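Hydrolase, putative (Plasmodium vivax, PDB 2B30) probably acts as a magnesium-dependent phosphatase of the HAD superfamily, Cof-like subfamily IIB, and binds calcium. Local coordinates at residues E20-A25 and K294-L299; I27-I32 and D241-V246; V133-F138 and I184-S189. All blocks are in the same frame, centred on the assembly; numbering follows the deposited sequence.

Contact 1 of 3, residues E20-A25 and K294-L299; sequences EALKGA and KKVFDL
L22 reaches across to the end of the last helix and meets K295, V296 and L299. Its CB lies 4.2 Å from CD2 of L299. Beyond CB the chain forks at CG. From there CD1 runs to the turn of the helix: it is 4.1 Å from the carbonyl O of K295 and 4.2 Å from CG2 of V296, with the L22 and V296 side chains crossing at about a right angle. CD2 turns to L244 and I27 of contact 2. L299 answers from the opposite segment. Its CG stands anti to the carbonyl carbon (chi1 -66°), and its two methyls divide over the turn at L22-A25. CD2 is 3.6 Å from O of L22, and CD1 is 4.0 Å from CB of A25. That turn is type II, closed by a bond from N of A25 to O of L22, with G24 at positive phi. No hydrogen bond joins the two segments, so the contact is apolar packing. F263 also touches L22, and Y261 touches A25. Here the N-terminal segment packs against the C-terminal end of helix 288-297, beside strands 243-247 and 261-264 of the Rossmann-like core typical of HAD hydrolases.

Contact 2 of 3, residues I27-I32 and D241-V246; sequences IKLLLI and DQVLVV
L244 fits between I27 and L30. With chi1 at 172° its CG swings away from the backbone N, and the two methyls part from there. CD1 meets CD1 of I27 at 3.6 Å, and CD2 meets CD2 of L30 at 4.1 Å. The I27 tip also rests on CB of L244, so the leucine is held at its base and at its end. Further along the same face, CG2 of I32 touches CG1 of V246 at 4.2 Å.

On the other face the bump is L31. It fills the hollow between V243 and V245, the two valines that flank the L244 backbone. CG of L31 is 3.8 Å from CG1 of V243, and CB of L31 is 3.9 Å from CG2 of V245. L29 packs more loosely beside V243.

The strands are parallel, at 16° to each other, with L29 paired to V243 and I32 to V246. Amides of L244, L31 and V246 bond to O of L29, L244 and L31. At the start of the pair, O of Q242 takes two amides. N of K28 comes in the carbonyl plane on a lone pair at 2.9 Å, and N of L29 is tilted from that plane at 3.3 Å. The extended K28 chain slants past the amide of Q242, with CD 3.5 Å from NE2. OE1 of Q242 bonds to N of S239.

Both strands run toward the calcium site, where D33, D35 and D248 are ligands. Strand 63-67 continues the sheet beside 29-33, and strand 261-264 lies beside 243-247. Helix 288-297 covers the face of L30, L244 and V246 through L293, V296 and L292.

Contact 3 of 3, residues V133-F138 and I184-S189; sequences VNQTIF and IVLDPS
The amide of Q135 presents its edge to V185. NE2 gives a hydrogen bond to O of V185 at 2.9 Å, close to straight (163°), and that oxygen lies only 11° out of the amide plane. CD1 of L186 stands to one side of this plane, 3.9 Å from NE2. The F138 ring has CG2 of T136 over one face, 3.6 Å above the plane and set toward the rim.

The Q135 chain gets to V185 because CG sits between its backbone N and carbonyl carbon (chi1 49°) and the rest runs extended. The same two residues are also joined by main chain: N of V185 bonds to O of Q135 at 2.9 Å. V185 is thus gripped at both N and O, and the side-chain bond carries the pairing on where the strands part.

T136 and I184 form an antiparallel, non-hydrogen-bonded pair. Their side chains lie side by side and point the same way, with OG1 of T136 3.7 Å from CG1 of I184. That hydroxyl has its polar partner in O of L132. I137 slants across V185, with CD1 4.0 Å from CG2.

The contact ends the pairing of strands 136-140 and 181-184 in the six-stranded sheet, consistent with the cap of subfamily IIB. Strand 143-147 flanks 136-140, and strand 216-220 flanks 181-184. L127 of helix 117-129 packs on I184.

How the contacts relate
Contacts 1 and 2 belong to one domain and touch. Their side chains share one packed layer, so the chain ends lie against one face of the parallel part of the mixed core sheet. Contact 1 is partly buried and has no hydrogen bond across it. Contact 2 is buried and adds regular backbone bonds to its side-chain packing. Contact 3 is buried too, but in the other sheet; the centres of contacts 2 and 3 are about 33 Å apart. It is antiparallel and short, and a glutamine side chain supplies one of its two bonds. Along the chain, contact 3 is nested within contact 2, and contact 2 within contact 1.

Contact 1 of 3, residues E20-A25 and K294-L299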
loop_
_atom_site.group_PDB
_atom_site.type_symbol
_atom_site.label_atom_id
_atom_site.label_comp_id
_atom_site.label_asym_id
_atom_site.label_seq_id
_atom_site.Cartn_x
_atom_site.Cartn_y
_atom_site.Cartn_z
ATOM N N GLU A 20 -24.062 -0.854 -12.735
ATOM C CA GLU A 20 -24.132 -2.025 -11.869
ATOM C C GLU A 20 -23.037 -1.926 -10.804
ATOM O O GLU A 20 -23.311 -2.003 -9.606
ATOM C CB GLU A 20 -23.978 -3.310 -12.688
ATOM N N ALA A 21 -21.803 -1.711 -11.253
ATOM C CA ALA A 21 -20.650 -1.562 -10.353
ATOM C C ALA A 21 -20.782 -0.452 -9.285
ATOM O O ALA A 21 -20.021 -0.442 -8.309
ATOM C CB ALA A 21 -19.376 -1.340 -11.177
ATOM N N LEU A 22 -21.727 0.471 -9.482
ATOM C CA LEU A 22 -21.955 1.602 -8.576
ATOM C C LEU A 22 -23.200 1.437 -7.694
ATOM O O LEU A 22 -23.535 2.349 -6.925
ATOM C CB LEU A 22 -22.115 2.890 -9.399
ATOM C CG LEU A 22 -20.906 3.403 -10.188
ATOM C CD1 LEU A 22 -21.327 4.449 -11.205
ATOM C CD2 LEU A 22 -19.858 3.978 -9.254
ATOM N N LYS A 23 -23.891 0.298 -7.812
ATOM C CA LYS A 23 -25.189 0.113 -7.156
ATOM C C LYS A 23 -25.154 0.559 -5.686
ATOM O O LYS A 23 -24.460 -0.051 -4.877
ATOM N N GLY A 24 -25.876 1.635 -5.356
ATOM C CA GLY A 24 -26.007 2.104 -3.962
ATOM C C GLY A 24 -24.772 2.750 -3.325
ATOM O O GLY A 24 -24.615 2.735 -2.101
ATOM N N ALA A 25 -23.905 3.324 -4.156
ATOM C CA ALA A 25 -22.684 3.968 -3.693
ATOM C C ALA A 25 -22.998 5.341 -3.123
ATOM O O ALA A 25 -23.645 6.148 -3.781
ATOM C CB ALA A 25 -21.703 4.110 -4.846
ATOM N N LYS A 294 -21.107 11.396 -14.794
ATOM C CA LYS A 294 -22.530 11.450 -15.133
ATOM C C LYS A 294 -23.283 10.271 -14.497
ATOM O O LYS A 294 -24.365 10.445 -13.930
ATOM C CB LYS A 294 -22.733 11.472 -16.658
ATOM N N LYS A 295 -22.694 9.083 -14.563
ATOM C CA LYS A 295 -23.320 7.901 -13.962
ATOM C C LYS A 295 -23.292 7.941 -12.430
ATOM O O LYS A 295 -24.183 7.392 -11.770
ATOM C CB LYS A 295 -22.688 6.609 -14.500
ATOM C CG LYS A 295 -22.852 6.456 -16.020
ATOM C CD LYS A 295 -23.278 5.052 -16.431
ATOM C CE LYS A 295 -23.780 4.992 -17.879
ATOM N NZ LYS A 295 -25.137 5.604 -18.078
ATOM N N VAL A 296 -22.281 8.607 -11.870
ATOM C CA VAL A 296 -22.225 8.837 -10.428
ATOM C C VAL A 296 -23.268 9.864 -10.007
ATOM O O VAL A 296 -23.909 9.689 -8.968
ATOM C CB VAL A 296 -20.821 9.288 -9.952
ATOM C CG1 VAL A 296 -20.836 9.660 -8.465
ATOM C CG2 VAL A 296 -19.802 8.186 -10.191
ATOM N N PHE A 297 -23.445 10.915 -10.812
ATOM C CA PHE A 297 -24.391 11.993 -10.478
ATOM C C PHE A 297 -25.825 11.503 -10.360
ATOM O O PHE A 297 -26.530 11.895 -9.434
ATOM C CB PHE A 297 -24.352 13.143 -11.503
ATOM C CG PHE A 297 -23.056 13.916 -11.521
ATOM C CD1 PHE A 297 -22.326 14.138 -10.362
ATOM C CD2 PHE A 297 -22.576 14.432 -12.706
ATOM C CE1 PHE A 297 -21.139 14.834 -10.401
ATOM C CE2 PHE A 297 -21.389 15.145 -12.743
ATOM C CZ PHE A 297 -20.673 15.344 -11.592
ATOM N N ASP A 298 -26.262 10.650 -11.281
ATOM C CA ASP A 298 -27.659 10.210 -11.267
ATOM C C ASP A 298 -27.944 9.046 -10.312
ATOM O O ASP A 298 -29.074 8.564 -10.255
ATOM C CB ASP A 298 -28.197 9.947 -12.687
ATOM C CG ASP A 298 -27.383 8.941 -13.446
ATOM O OD1 ASP A 298 -26.938 7.951 -12.824
ATOM O OD2 ASP A 298 -27.194 9.149 -14.667
ATOM N N LEU A 299 -26.944 8.614 -9.544
ATOM C CA LEU A 299 -27.223 7.872 -8.315
ATOM C C LEU A 299 -28.048 8.749 -7.360
ATOM O O LEU A 299 -28.932 8.249 -6.685
ATOM C CB LEU A 299 -25.938 7.456 -7.598
ATOM C CG LEU A 299 -24.975 6.449 -8.221
ATOM C CD1 LEU A 299 -23.655 6.455 -7.449
ATOM C CD2 LEU A 299 -25.572 5.056 -8.238
#

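Contact 2 of 3, residues I27-I32 and D241-V246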
loop_
_atom_site.group_PDB
_atom_site.type_symbol
_atom_site.label_atom_id
_atom_site.label_comp_id
_atom_site.label_asym_id
_atom_site.label_seq_id
_atom_site.Cartn_x
_atom_site.Cartn_y
_atom_site.Cartn_z
ATOM N N ILE A 27 -20.998 8.025 -2.671
ATOM C CA ILE A 27 -19.727 8.666 -2.989
ATOM C C ILE A 27 -19.669 10.123 -2.539
ATOM O O ILE A 27 -20.569 10.910 -2.835
ATOM C CB ILE A 27 -19.432 8.594 -4.510
ATOM C CG1 ILE A 27 -19.161 7.146 -4.921
ATOM C CG2 ILE A 27 -18.234 9.480 -4.901
ATOM C CD1 ILE A 27 -19.377 6.889 -6.402
ATOM N N LYS A 28 -18.581 10.460 -1.843
ATOM C CA LYS A 28 -18.302 11.824 -1.395
ATOM C C LYS A 28 -16.952 12.390 -1.886
ATOM O O LYS A 28 -16.702 13.592 -1.727
ATOM C CB LYS A 28 -18.392 11.879 0.138
ATOM C CG LYS A 28 -19.822 11.757 0.615
ATOM C CD LYS A 28 -19.953 11.622 2.118
ATOM C CE LYS A 28 -21.431 11.433 2.526
ATOM N NZ LYS A 28 -21.614 11.061 3.974
ATOM N N LEU A 29 -16.104 11.543 -2.485
ATOM C CA LEU A 29 -14.760 11.942 -2.931
ATOM C C LEU A 29 -14.491 11.402 -4.325
ATOM O O LEU A 29 -14.584 10.191 -4.541
ATOM C CB LEU A 29 -13.691 11.383 -1.990
ATOM C CG LEU A 29 -12.469 12.255 -1.663
ATOM C CD1 LEU A 29 -11.317 11.380 -1.164
ATOM C CD2 LEU A 29 -12.008 13.121 -2.804
ATOM N N LEU A 30 -14.154 12.291 -5.263
ATOM C CA LEU A 30 -13.760 11.877 -6.614
ATOM C C LEU A 30 -12.244 11.976 -6.743
ATOM O O LEU A 30 -11.679 13.066 -6.634
ATOM C CB LEU A 30 -14.439 12.736 -7.690
ATOM C CG LEU A 30 -15.964 12.912 -7.627
ATOM C CD1 LEU A 30 -16.464 13.770 -8.800
ATOM C CD2 LEU A 30 -16.700 11.572 -7.591
ATOM N N LEU A 31 -11.597 10.835 -6.975
ATOM C CA LEU A 31 -10.153 10.760 -7.137
ATOM C C LEU A 31 -9.821 10.437 -8.591
ATOM O O LEU A 31 -10.007 9.316 -9.047
ATOM C CB LEU A 31 -9.572 9.692 -6.212
ATOM C CG LEU A 31 -9.824 9.857 -4.704
ATOM C CD1 LEU A 31 -9.167 8.704 -4.004
ATOM C CD2 LEU A 31 -9.321 11.200 -4.115
ATOM N N ILE A 32 -9.305 11.426 -9.310
ATOM C CA ILE A 32 -9.205 11.371 -10.757
ATOM C C ILE A 32 -7.753 11.420 -11.168
ATOM O O ILE A 32 -7.039 12.360 -10.810
ATOM C CB ILE A 32 -9.918 12.576 -11.375
ATOM C CG1 ILE A 32 -11.336 12.700 -10.802
ATOM C CG2 ILE A 32 -9.927 12.467 -12.908
ATOM C CD1 ILE A 32 -12.121 13.891 -11.354
ATOM N N ASP A 241 -15.516 3.119 1.409
ATOM C CA ASP A 241 -16.887 3.095 0.865
ATOM C C ASP A 241 -17.231 4.315 0.013
ATOM O O ASP A 241 -17.940 4.193 -0.979
ATOM C CB ASP A 241 -17.919 3.093 2.024
ATOM C CG ASP A 241 -18.474 1.720 2.347
ATOM O OD1 ASP A 241 -18.448 0.801 1.497
ATOM O OD2 ASP A 241 -18.977 1.572 3.478
ATOM N N GLN A 242 -16.787 5.495 0.450
ATOM C CA GLN A 242 -17.222 6.766 -0.137
ATOM C C GLN A 242 -16.299 7.310 -1.219
ATOM O O GLN A 242 -16.513 8.405 -1.719
ATOM C CB GLN A 242 -17.361 7.804 0.967
ATOM C CG GLN A 242 -18.383 7.415 2.004
ATOM C CD GLN A 242 -18.318 8.282 3.224
ATOM O OE1 GLN A 242 -17.239 8.635 3.679
ATOM N NE2 GLN A 242 -19.479 8.625 3.773
ATOM N N VAL A 243 -15.288 6.541 -1.594
ATOM C CA VAL A 243 -14.261 7.022 -2.501
ATOM C C VAL A 243 -14.438 6.400 -3.873
ATOM O O VAL A 243 -14.429 5.176 -3.987
ATOM C CB VAL A 243 -12.861 6.661 -1.954
ATOM C CG1 VAL A 243 -11.786 7.062 -2.937
ATOM C CG2 VAL A 243 -12.635 7.333 -0.605
ATOM N N LEU A 244 -14.598 7.235 -4.903
ATOM C CA LEU A 244 -14.579 6.761 -6.284
ATOM C C LEU A 244 -13.313 7.217 -6.988
ATOM O O LEU A 244 -12.980 8.402 -6.981
ATOM C CB LEU A 244 -15.792 7.244 -7.082
ATOM C CG LEU A 244 -15.719 6.933 -8.597
ATOM C CD1 LEU A 244 -16.977 6.262 -9.070
ATOM C CD2 LEU A 244 -15.420 8.165 -9.430
ATOM N N VAL A 245 -12.652 6.270 -7.647
ATOM C CA VAL A 245 -11.332 6.493 -8.223
ATOM C C VAL A 245 -11.269 5.962 -9.662
ATOM O O VAL A 245 -11.932 4.973 -9.995
ATOM C CB VAL A 245 -10.233 5.845 -7.334
ATOM C CG1 VAL A 245 -10.366 4.347 -7.297
ATOM C CG2 VAL A 245 -8.848 6.230 -7.808
ATOM N N VAL A 246 -10.478 6.629 -10.503
ATOM C CA VAL A 246 -10.346 6.252 -11.903
ATOM C C VAL A 246 -8.903 6.488 -12.396
ATOM O O VAL A 246 -8.283 7.493 -12.055
ATOM C CB VAL A 246 -11.443 6.968 -12.793
ATOM C CG1 VAL A 246 -11.303 8.469 -12.763
ATOM C CG2 VAL A 246 -11.410 6.458 -14.229
#

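Contact 3 of 3, residues V133-F138 and I184-S189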
loop_
_atom_site.group_PDB
_atom_site.type_symbol
_atom_site.label_atom_id
_atom_site.label_comp_id
_atom_site.label_asym_id
_atom_site.label_seq_id
_atom_site.Cartn_x
_atom_site.Cartn_y
_atom_site.Cartn_z
ATOM N N VAL A 133 22.084 11.804 -16.298
ATOM C CA VAL A 133 21.791 13.122 -15.741
ATOM C C VAL A 133 21.308 14.161 -16.784
ATOM O O VAL A 133 20.439 14.988 -16.471
ATOM C CB VAL A 133 23.016 13.684 -14.985
ATOM C CG1 VAL A 133 22.776 15.129 -14.535
ATOM C CG2 VAL A 133 23.346 12.810 -13.791
ATOM N N ASN A 134 21.855 14.130 -18.004
ATOM C CA ASN A 134 21.467 15.108 -19.043
ATOM C C ASN A 134 20.142 14.779 -19.757
ATOM O O ASN A 134 19.819 15.393 -20.774
ATOM C CB ASN A 134 22.596 15.344 -20.070
ATOM C CG ASN A 134 23.912 15.849 -19.428
ATOM O OD1 ASN A 134 23.909 16.646 -18.481
ATOM N ND2 ASN A 134 25.044 15.382 -19.964
ATOM N N GLN A 135 19.369 13.833 -19.218
ATOM C CA GLN A 135 18.007 13.572 -19.709
ATOM C C GLN A 135 17.023 13.355 -18.553
ATOM O O GLN A 135 15.976 12.708 -18.720
ATOM C CB GLN A 135 18.011 12.375 -20.656
ATOM C CG GLN A 135 18.737 11.169 -20.108
ATOM C CD GLN A 135 19.047 10.151 -21.172
ATOM O OE1 GLN A 135 20.171 10.086 -21.669
ATOM N NE2 GLN A 135 18.050 9.359 -21.540
ATOM N N THR A 136 17.354 13.941 -17.403
ATOM C CA THR A 136 16.624 13.736 -16.149
ATOM C C THR A 136 16.007 15.045 -15.651
ATOM O O THR A 136 16.707 16.037 -15.495
ATOM C CB THR A 136 17.574 13.177 -15.066
ATOM O OG1 THR A 136 18.020 11.878 -15.462
ATOM C CG2 THR A 136 16.883 13.078 -13.698
ATOM N N ILE A 137 14.700 15.039 -15.393
ATOM C CA ILE A 137 14.014 16.231 -14.880
ATOM C C ILE A 137 13.926 16.172 -13.359
ATOM O O ILE A 137 13.325 15.259 -12.795
ATOM C CB ILE A 137 12.601 16.393 -15.481
ATOM C CG1 ILE A 137 12.674 16.351 -17.004
ATOM C CG2 ILE A 137 11.988 17.721 -15.025
ATOM C CD1 ILE A 137 11.351 16.184 -17.682
ATOM N N PHE A 138 14.526 17.158 -12.705
ATOM C CA PHE A 138 14.660 17.164 -11.247
ATOM C C PHE A 138 13.542 17.977 -10.619
ATOM O O PHE A 138 13.417 19.167 -10.912
ATOM C CB PHE A 138 16.006 17.757 -10.858
ATOM C CG PHE A 138 17.172 16.937 -11.314
ATOM C CD1 PHE A 138 17.839 16.105 -10.428
ATOM C CD2 PHE A 138 17.603 16.994 -12.634
ATOM C CE1 PHE A 138 18.914 15.353 -10.840
ATOM C CE2 PHE A 138 18.682 16.241 -13.054
ATOM C CZ PHE A 138 19.338 15.416 -12.157
ATOM N N ILE A 184 13.250 10.417 -15.277
ATOM C CA ILE A 184 14.270 10.146 -16.286
ATOM C C ILE A 184 13.573 9.917 -17.632
ATOM O O ILE A 184 12.870 8.920 -17.818
ATOM C CB ILE A 184 15.147 8.930 -15.906
ATOM C CG1 ILE A 184 15.734 9.106 -14.497
ATOM C CG2 ILE A 184 16.282 8.748 -16.905
ATOM C CD1 ILE A 184 16.600 7.938 -14.043
ATOM N N VAL A 185 13.756 10.861 -18.553
ATOM C CA VAL A 185 13.207 10.738 -19.897
ATOM C C VAL A 185 14.049 9.735 -20.677
ATOM O O VAL A 185 15.268 9.864 -20.766
ATOM C CB VAL A 185 13.158 12.100 -20.615
ATOM C CG1 VAL A 185 12.779 11.929 -22.069
ATOM C CG2 VAL A 185 12.168 13.027 -19.918
ATOM N N LEU A 186 13.384 8.726 -21.224
ATOM C CA LEU A 186 14.062 7.578 -21.806
ATOM C C LEU A 186 13.692 7.370 -23.268
ATOM O O LEU A 186 12.567 7.643 -23.701
ATOM C CB LEU A 186 13.769 6.313 -20.983
ATOM C CG LEU A 186 14.896 5.733 -20.108
ATOM C CD1 LEU A 186 15.856 6.773 -19.566
ATOM C CD2 LEU A 186 14.319 4.900 -18.959
ATOM N N ASP A 187 14.679 6.894 -24.017
ATOM C CA ASP A 187 14.541 6.593 -25.427
ATOM C C ASP A 187 13.859 5.232 -25.514
ATOM O O ASP A 187 14.374 4.257 -24.956
ATOM C CB ASP A 187 15.941 6.548 -26.048
ATOM C CG ASP A 187 15.924 6.566 -27.557
ATOM O OD1 ASP A 187 14.986 6.000 -28.157
ATOM O OD2 ASP A 187 16.872 7.135 -28.140
ATOM N N PRO A 188 12.703 5.145 -26.207
ATOM C CA PRO A 188 11.930 3.895 -26.207
ATOM C C PRO A 188 12.743 2.632 -26.541
ATOM O O PRO A 188 12.258 1.526 -26.332
ATOM C CB PRO A 188 10.843 4.145 -27.258
ATOM C CG PRO A 188 11.273 5.369 -28.002
ATOM C CD PRO A 188 12.049 6.176 -27.030
ATOM N N SER A 189 13.953 2.797 -27.068
ATOM C CA SER A 189 14.915 1.701 -27.163
ATOM C C SER A 189 15.239 1.186 -25.775
ATOM O O SER A 189 14.891 0.063 -25.415
ATOM C CB SER A 189 16.233 2.168 -27.805
ATOM O OG SER A 189 16.037 2.662 -29.110
#